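Local atomic coordinates of pks18 (Mycobacterium tuberculosis, PDB entry 1TED), a protein that is a type III polyketide synthase that probably extends medium- and long-chain acyl-CoA substrates with malonyl-CoA to make tri- and tetraketide alpha-pyrones. Residues A[103-108]-A[208-213]; A[111-116]-A[200-205]; A[118-123]-A[228-233]. One frame throughout, in Å; residues are numbered along the deposited sequence.

Contact 1: A[103-108]-A[208-213]. With MYR (myristic acid), chain E.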
# COMPACT_ATOMS: atom_id res chain seq x y z
N ARG A 103 19.16 3.24 -3.18
CA ARG A 103 18.61 4.57 -2.88
C ARG A 103 18.60 5.49 -4.10
O ARG A 103 17.65 6.24 -4.31
CB ARG A 103 19.40 5.23 -1.74
CG ARG A 103 18.76 6.52 -1.21
CD ARG A 103 17.41 6.26 -0.54
NE ARG A 103 16.71 7.49 -0.18
CZ ARG A 103 16.99 8.26 0.87
NH1 ARG A 103 17.97 7.94 1.71
NH2 ARG A 103 16.29 9.37 1.07
N ASP A 104 19.66 5.45 -4.90
CA ASP A 104 19.73 6.29 -6.08
C ASP A 104 18.75 5.85 -7.15
O ASP A 104 18.25 6.67 -7.91
CB ASP A 104 21.15 6.29 -6.67
CG ASP A 104 22.12 7.11 -5.84
OD1 ASP A 104 21.66 7.94 -5.02
OD2 ASP A 104 23.35 6.95 -6.02
N ARG A 105 18.46 4.55 -7.18
CA ARG A 105 17.52 4.00 -8.16
C ARG A 105 16.07 4.39 -7.84
O ARG A 105 15.25 4.53 -8.75
CB ARG A 105 17.68 2.47 -8.23
CG ARG A 105 18.99 1.99 -8.88
CD ARG A 105 19.21 0.50 -8.59
NE ARG A 105 20.42 -0.07 -9.19
CZ ARG A 105 20.48 -0.61 -10.40
NH1 ARG A 105 19.41 -0.66 -11.18
NH2 ARG A 105 21.63 -1.13 -10.82
N MET A 106 15.76 4.57 -6.55
CA MET A 106 14.42 4.98 -6.15
C MET A 106 14.27 6.47 -6.52
O MET A 106 13.18 6.93 -6.85
CB MET A 106 14.24 4.79 -4.65
CG MET A 106 14.56 3.38 -4.15
SD MET A 106 13.43 2.12 -4.77
CE MET A 106 14.26 1.60 -6.33
N HIS A 107 15.37 7.22 -6.43
CA HIS A 107 15.34 8.62 -6.83
C HIS A 107 15.19 8.59 -8.35
O HIS A 107 14.46 9.39 -8.93
CB HIS A 107 16.64 9.35 -6.44
CG HIS A 107 16.63 9.88 -5.03
ND1 HIS A 107 15.73 10.83 -4.60
CD2 HIS A 107 17.40 9.58 -3.96
CE1 HIS A 107 15.94 11.08 -3.32
NE2 HIS A 107 16.94 10.34 -2.91
N LEU A 108 15.87 7.65 -8.99
CA LEU A 108 15.75 7.55 -10.44
C LEU A 108 14.29 7.24 -10.77
O LEU A 108 13.75 7.75 -11.76
CB LEU A 108 16.65 6.44 -11.00
CG LEU A 108 17.82 6.90 -11.87
CD1 LEU A 108 18.44 5.67 -12.55
CD2 LEU A 108 17.36 7.90 -12.92
N ASN A 208 15.47 -0.61 -12.37
CA ASN A 208 16.07 -1.61 -11.50
C ASN A 208 16.97 -2.60 -12.24
O ASN A 208 17.34 -3.63 -11.68
CB ASN A 208 14.99 -2.37 -10.72
CG ASN A 208 14.22 -1.48 -9.75
OD1 ASN A 208 13.19 -0.90 -10.10
ND2 ASN A 208 14.71 -1.37 -8.52
N ALA A 209 17.31 -2.29 -13.48
CA ALA A 209 18.17 -3.17 -14.28
C ALA A 209 19.49 -3.49 -13.57
O ALA A 209 20.15 -2.60 -13.03
CB ALA A 209 18.45 -2.53 -15.63
N VAL A 210 19.89 -4.76 -13.58
CA VAL A 210 21.12 -5.18 -12.93
C VAL A 210 21.94 -6.16 -13.78
O VAL A 210 23.17 -6.14 -13.75
CB VAL A 210 20.82 -5.82 -11.55
CG1 VAL A 210 22.07 -6.43 -10.97
CG2 VAL A 210 20.29 -4.75 -10.60
N PHE A 211 21.24 -7.00 -14.53
CA PHE A 211 21.85 -7.99 -15.41
C PHE A 211 22.71 -9.00 -14.66
O PHE A 211 23.93 -9.06 -14.84
CB PHE A 211 22.67 -7.29 -16.50
CG PHE A 211 21.84 -6.43 -17.43
CD1 PHE A 211 21.09 -7.00 -18.45
CD2 PHE A 211 21.80 -5.05 -17.26
CE1 PHE A 211 20.30 -6.21 -19.29
CE2 PHE A 211 21.01 -4.25 -18.10
CZ PHE A 211 20.26 -4.83 -19.11
N ALA A 212 22.07 -9.80 -13.81
CA ALA A 212 22.76 -10.83 -13.03
C ALA A 212 22.89 -12.12 -13.87
O ALA A 212 22.29 -12.24 -14.94
CB ALA A 212 22.00 -11.10 -11.74
N ASP A 213 23.65 -13.09 -13.37
CA ASP A 213 23.91 -14.35 -14.06
C ASP A 213 22.80 -15.40 -14.17
O ASP A 213 22.72 -16.10 -15.18
CB ASP A 213 25.13 -15.06 -13.46
CG ASP A 213 26.41 -14.27 -13.61
OD1 ASP A 213 26.55 -13.52 -14.61
OD2 ASP A 213 27.29 -14.41 -12.73
C1 MYR E . 16.83 -4.65 -20.49
O1 MYR E . 16.63 -4.20 -21.62
O2 MYR E . 17.41 -5.73 -20.37
C2 MYR E . 16.37 -3.88 -19.25
C3 MYR E . 15.23 -4.63 -18.54
C4 MYR E . 14.75 -3.84 -17.31
C5 MYR E . 13.65 -4.60 -16.57
C6 MYR E . 14.15 -5.91 -15.95
C7 MYR E . 15.12 -5.69 -14.79
C8 MYR E . 14.44 -5.07 -13.57
C9 MYR E . 13.37 -5.99 -12.99
C10 MYR E . 12.60 -5.29 -11.87
C11 MYR E . 11.48 -6.19 -11.33
C12 MYR E . 10.68 -5.47 -10.24
C13 MYR E . 9.52 -6.35 -9.76
C14 MYR E . 8.69 -5.64 -8.70

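Contact 2: A[111-116]-A[200-205]. With MYR (myristic acid), chain E.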
# COMPACT_ATOMS: atom_id res chain seq x y z
N GLU A 111 12.19 10.49 -10.30
CA GLU A 111 12.48 11.43 -11.38
C GLU A 111 11.70 11.13 -12.67
O GLU A 111 11.17 12.05 -13.30
CB GLU A 111 13.98 11.43 -11.67
CG GLU A 111 14.44 12.45 -12.70
CD GLU A 111 15.91 12.29 -13.04
OE1 GLU A 111 16.71 12.03 -12.12
OE2 GLU A 111 16.26 12.42 -14.24
N HIS A 112 11.63 9.86 -13.06
CA HIS A 112 10.91 9.50 -14.29
C HIS A 112 9.44 9.16 -14.07
O HIS A 112 8.63 9.33 -14.98
CB HIS A 112 11.58 8.32 -15.01
CG HIS A 112 12.89 8.67 -15.64
ND1 HIS A 112 14.09 8.57 -14.99
CD2 HIS A 112 13.17 9.16 -16.88
CE1 HIS A 112 15.07 8.97 -15.78
NE2 HIS A 112 14.54 9.34 -16.94
N ALA A 113 9.09 8.67 -12.89
CA ALA A 113 7.71 8.29 -12.62
C ALA A 113 6.75 9.48 -12.58
O ALA A 113 5.66 9.43 -13.16
CB ALA A 113 7.62 7.48 -11.32
N VAL A 114 7.17 10.55 -11.91
CA VAL A 114 6.34 11.74 -11.76
C VAL A 114 5.80 12.30 -13.08
O VAL A 114 4.59 12.41 -13.25
CB VAL A 114 7.12 12.86 -11.01
CG1 VAL A 114 6.30 14.15 -10.99
CG2 VAL A 114 7.46 12.39 -9.60
N PRO A 115 6.68 12.67 -14.02
CA PRO A 115 6.25 13.21 -15.31
C PRO A 115 5.23 12.30 -16.02
O PRO A 115 4.20 12.76 -16.51
CB PRO A 115 7.55 13.31 -16.11
CG PRO A 115 8.56 13.53 -15.05
CD PRO A 115 8.15 12.61 -13.95
N LEU A 116 5.55 11.01 -16.06
CA LEU A 116 4.69 10.04 -16.71
C LEU A 116 3.34 9.85 -16.03
O LEU A 116 2.32 9.77 -16.71
CB LEU A 116 5.41 8.68 -16.80
CG LEU A 116 4.64 7.58 -17.52
CD1 LEU A 116 4.37 7.99 -18.96
CD2 LEU A 116 5.45 6.30 -17.48
N VAL A 200 -3.97 5.08 -10.08
CA VAL A 200 -2.78 5.21 -10.89
C VAL A 200 -1.78 4.09 -10.64
O VAL A 200 -1.35 3.87 -9.51
CB VAL A 200 -2.09 6.60 -10.62
CG1 VAL A 200 -0.85 6.76 -11.46
CG2 VAL A 200 -3.06 7.73 -10.93
N CYS A 201 -1.45 3.36 -11.70
CA CYS A 201 -0.49 2.28 -11.62
C CYS A 201 0.70 2.75 -12.45
O CYS A 201 0.56 3.11 -13.62
CB CYS A 201 -1.09 1.00 -12.20
SG CYS A 201 -2.60 0.45 -11.36
N ILE A 202 1.88 2.78 -11.83
CA ILE A 202 3.08 3.25 -12.50
C ILE A 202 4.18 2.22 -12.26
O ILE A 202 4.50 1.89 -11.12
CB ILE A 202 3.51 4.64 -11.95
CG1 ILE A 202 4.87 5.04 -12.52
CG2 ILE A 202 3.53 4.60 -10.43
CD1 ILE A 202 4.82 5.59 -13.93
N GLU A 203 4.76 1.72 -13.34
CA GLU A 203 5.78 0.71 -13.17
C GLU A 203 7.01 1.03 -14.00
O GLU A 203 6.94 1.16 -15.23
CB GLU A 203 5.18 -0.65 -13.55
CG GLU A 203 5.46 -1.77 -12.55
CD GLU A 203 4.77 -1.59 -11.19
OE1 GLU A 203 3.53 -1.68 -11.12
OE2 GLU A 203 5.49 -1.39 -10.19
N LEU A 204 8.13 1.18 -13.31
CA LEU A 204 9.40 1.50 -13.93
C LEU A 204 10.45 0.45 -13.64
O LEU A 204 11.30 0.62 -12.76
CB LEU A 204 9.90 2.86 -13.44
CG LEU A 204 9.52 4.08 -14.28
CD1 LEU A 204 8.07 4.03 -14.66
CD2 LEU A 204 9.85 5.35 -13.49
N CYS A 205 10.40 -0.64 -14.40
CA CYS A 205 11.34 -1.74 -14.24
C CYS A 205 12.76 -1.37 -14.69
O CYS A 205 13.73 -1.69 -14.00
CB CYS A 205 10.85 -2.97 -15.03
SG CYS A 205 9.26 -3.66 -14.49
C1 MYR E . 16.83 -4.65 -20.49
O1 MYR E . 16.63 -4.20 -21.62
O2 MYR E . 17.41 -5.73 -20.37
C2 MYR E . 16.37 -3.88 -19.25
C3 MYR E . 15.23 -4.63 -18.54
C4 MYR E . 14.75 -3.84 -17.31
C5 MYR E . 13.65 -4.60 -16.57
C6 MYR E . 14.15 -5.91 -15.95
C7 MYR E . 15.12 -5.69 -14.79
C8 MYR E . 14.44 -5.07 -13.57
C9 MYR E . 13.37 -5.99 -12.99
C10 MYR E . 12.60 -5.29 -11.87
C11 MYR E . 11.48 -6.19 -11.33
C12 MYR E . 10.68 -5.47 -10.24
C13 MYR E . 9.52 -6.35 -9.76
C14 MYR E . 8.69 -5.64 -8.70

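Contact 3: A[118-123]-A[228-233]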
# COMPACT_ATOMS: atom_id res chain seq x y z
N VAL A 118 1.83 12.01 -13.93
CA VAL A 118 1.09 13.26 -14.01
C VAL A 118 0.43 13.36 -15.39
O VAL A 118 -0.73 13.73 -15.51
CB VAL A 118 2.02 14.48 -13.77
CG1 VAL A 118 1.31 15.78 -14.16
CG2 VAL A 118 2.43 14.52 -12.30
N ASP A 119 1.17 13.00 -16.43
CA ASP A 119 0.63 13.06 -17.78
C ASP A 119 -0.54 12.10 -18.00
O ASP A 119 -1.60 12.50 -18.48
CB ASP A 119 1.76 12.79 -18.78
CG ASP A 119 1.24 12.58 -20.20
OD1 ASP A 119 0.24 13.22 -20.59
OD2 ASP A 119 1.86 11.78 -20.94
N VAL A 120 -0.37 10.83 -17.63
CA VAL A 120 -1.43 9.83 -17.82
C VAL A 120 -2.69 10.14 -17.01
O VAL A 120 -3.80 10.02 -17.53
CB VAL A 120 -0.92 8.41 -17.48
CG1 VAL A 120 -2.04 7.39 -17.62
CG2 VAL A 120 0.23 8.06 -18.41
N SER A 121 -2.50 10.55 -15.76
CA SER A 121 -3.61 10.91 -14.87
C SER A 121 -4.45 12.00 -15.52
O SER A 121 -5.68 11.97 -15.48
CB SER A 121 -3.07 11.43 -13.53
OG SER A 121 -2.37 10.41 -12.83
N LYS A 122 -3.77 12.98 -16.13
CA LYS A 122 -4.45 14.08 -16.82
C LYS A 122 -5.25 13.55 -18.01
O LYS A 122 -6.37 14.00 -18.24
CB LYS A 122 -3.45 15.12 -17.36
CG LYS A 122 -2.85 16.06 -16.34
CD LYS A 122 -1.82 16.96 -17.02
CE LYS A 122 -1.13 17.90 -16.03
NZ LYS A 122 -0.06 18.70 -16.71
N ARG A 123 -4.67 12.63 -18.77
CA ARG A 123 -5.36 12.07 -19.93
C ARG A 123 -6.64 11.36 -19.53
O ARG A 123 -7.63 11.39 -20.27
CB ARG A 123 -4.47 11.09 -20.70
CG ARG A 123 -3.11 11.60 -21.13
CD ARG A 123 -2.38 10.56 -21.98
NE ARG A 123 -0.99 10.95 -22.18
CZ ARG A 123 -0.21 10.49 -23.16
NH1 ARG A 123 -0.68 9.62 -24.04
NH2 ARG A 123 1.03 10.94 -23.27
N CYS A 228 2.55 3.11 -17.60
CA CYS A 228 1.68 3.78 -16.65
C CYS A 228 0.24 3.73 -17.14
O CYS A 228 -0.02 3.71 -18.34
CB CYS A 228 2.11 5.24 -16.48
SG CYS A 228 1.17 6.15 -15.23
N ALA A 229 -0.69 3.68 -16.20
CA ALA A 229 -2.10 3.64 -16.54
C ALA A 229 -2.90 4.23 -15.39
O ALA A 229 -2.50 4.14 -14.23
CB ALA A 229 -2.56 2.21 -16.82
N ALA A 230 -4.03 4.84 -15.72
CA ALA A 230 -4.87 5.45 -14.71
C ALA A 230 -6.34 5.20 -15.01
O ALA A 230 -6.73 5.05 -16.17
CB ALA A 230 -4.59 6.97 -14.65
N LEU A 231 -7.15 5.14 -13.96
CA LEU A 231 -8.58 4.92 -14.10
C LEU A 231 -9.30 5.98 -13.26
O LEU A 231 -8.80 6.38 -12.22
CB LEU A 231 -8.99 3.55 -13.57
CG LEU A 231 -8.30 2.30 -14.11
CD1 LEU A 231 -8.75 1.11 -13.27
CD2 LEU A 231 -8.65 2.10 -15.58
N VAL A 232 -10.45 6.43 -13.73
CA VAL A 232 -11.24 7.39 -12.98
C VAL A 232 -12.53 6.63 -12.69
O VAL A 232 -13.26 6.26 -13.60
CB VAL A 232 -11.55 8.67 -13.78
CG1 VAL A 232 -12.42 9.61 -12.94
CG2 VAL A 232 -10.25 9.37 -14.16
N ILE A 233 -12.79 6.40 -11.40
CA ILE A 233 -13.96 5.65 -10.96
C ILE A 233 -15.06 6.52 -10.36
O ILE A 233 -14.79 7.54 -9.72
CB ILE A 233 -13.54 4.60 -9.89
CG1 ILE A 233 -12.25 3.90 -10.33
CG2 ILE A 233 -14.65 3.59 -9.66
CD1 ILE A 233 -12.31 3.25 -11.71

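Contact 1: A[103-108]-A[208-213]
Arg105 reaches out from its helix to hold the backbone of the 208-213 loop, an instructive case of one guanidinium fixing chain that has no regular structure. Arg105 NH1 donates to the carbonyl oxygen of Ala209 at 2.8 Å. The bond is bent, 142° at the hydrogen, and the nitrogen stands above the carbonyl plane. A second, weak bond joins Arg105 NH2 to the same Ala209 O at 3.0 Å, so both terminal nitrogens converge on one acceptor. Val210 lays CG2 over a face of the guanidinium, 3.9 Å from Arg105 NH2, its side chain crossing that of the arginine at about a right angle. On the next residue, the bent chain of Met106 carries its methyl CE against the side-chain amide of Asn208.

What positions the arginine lies just outside. Its chain is extended from CG to NE, carrying the group to the loop, where Val207 O takes a further bond from NH1, while NE is held by Thr101 OG1. The loop thus fixed lines the bound myristic acid, consistent with a wall of the substrate-binding tunnel: Asn208 O lies 3.7 Å from its C8, Ala209 CA 4.0 Å from C7, and O2 of its carboxyl group comes to the Phe211 ring obliquely.

Phe211 also meets His221, the probable substrate-binding histidine of helix 215-223. Phe95 of helix 92-95 packs on Arg105, and Ile273 of strand 272-277 touches both Met106 and Asn208. The contact therefore joins the start of helix 102-125 to the connection between strand 196-204 and helix 215-223.

Contact 2: A[111-116]-A[200-205]
A helix packed on a beta-sheet, one of the layer-to-layer contacts of the thiolase fold, is formed here as Ala113 and Leu116 of helix 102-125 settle on Ile202 and Leu204 of strand 196-204. The local axes pass 9.1 Å apart and run roughly antiparallel, at 144°. Small and large side chains share the work. Ala113 brings the helix backbone close, and its CB touches both strand residues, lying 3.9 Å from Ile202 CG1 and 3.8 Å from Leu204 CD2. The same methyl CD2 of Leu204 presses up against the helix backbone, 3.5 Å from Ala113 N, and meets His112 CB at 3.8 Å, so Leu204 fits under the backbone at His112 and Ala113. One turn on, Leu116 has CG anti to its backbone N (chi1 -177°), which sends the branch down to the sheet, where CD2 meets Ile202 CD1 at 3.7 Å; the two side chains cross obliquely. The side chains meet through carbon alone.

The strand's other face is occupied too. Glu203 is buried there, its carboxylate satisfied by Ser349 OG on one oxygen and by Ser143 N and Thr144 OG1 on the other, and Cys201 packs on helix 349-361. Just beyond, Cys205 places CB 3.6 Å from C5 of the myristic acid. A strand with a helix layer on each face fits the alpha-beta-alpha-beta-alpha layering of the thiolase fold.

Contact 3: A[118-123]-A[228-233]
Cys228 and Val120 meet where strand 226-236 first comes under helix 102-125, and the strand can be followed from there. With SG anti to its backbone N (chi1 -176°), Cys228 lifts its sulfur to the valine, 3.8 Å from Val120 CB and equally far from CG2; Cys228 CB adds a touch at 3.9 Å to the same CG2 branch. The sulfur thus sits beside the root of the valine and one of its methyls.

Ala229 turns its methyl from the helix and offers backbone instead, its CA lying 3.9 Å from Val120 CG1. That branch slides over the peptide to reach the N of Ala230 as well. Ala230 faces the helix again. Its CB meets Val120 CG1 at 3.9 Å and the backbone of the next helix residue, with Ser121 CA 4.1 Å away. Here the chains come nearest, and the paired small residues suit it: the alpha carbons of Ser121 and Ala230 are 5.6 Å apart. The buried hydroxyl of Ser121 is satisfied within its own helix, by Ala117 O. From Leu231 onward the strand leaves this segment of helix, the short axes being inclined by 34°.

One turn of the helix also carries its own salt bridge. Arg123 grips Asp119 side-on: NE meets OD1 from above the carboxylate plane in a nearly straight bond (167°), while the bond of Arg123 NH2 to the syn lone pair of Asp119 OD2, 2.6 Å, is the more bent.

This packing sets helix 102-125 on the mixed sheet of the thiolase fold, in which strand 226-236 is hydrogen-bonded to strands 196-204 and 32-41 along its two edges. Val120 extends onto Ala39 of the latter, Ser121 also touches Val200 of the former, and Ile155 and Leu159 of helix 151-159 pack against Ser121.

In the fold
Followed from the N terminus, the chain enters helix 102-125, which supplies the first half of all three contacts in turn. Strand 196-204 then returns to close contact 2, whose loop is nested within the longer one that 208-213 closes as contact 1. Strand 226-236 comes last, so contact 3 crosses both. Contacts 2 and 3 touch, since their strands are neighbours in the sheet: Cys201 N probably bonds to Ala229 O, and Leu116 packs on Cys228. Contact 1 stands about 26 Å from contact 3, centre to centre. One helix thereby ties the sheet core to the loop beside the fatty-acid site, with contact 2 between them.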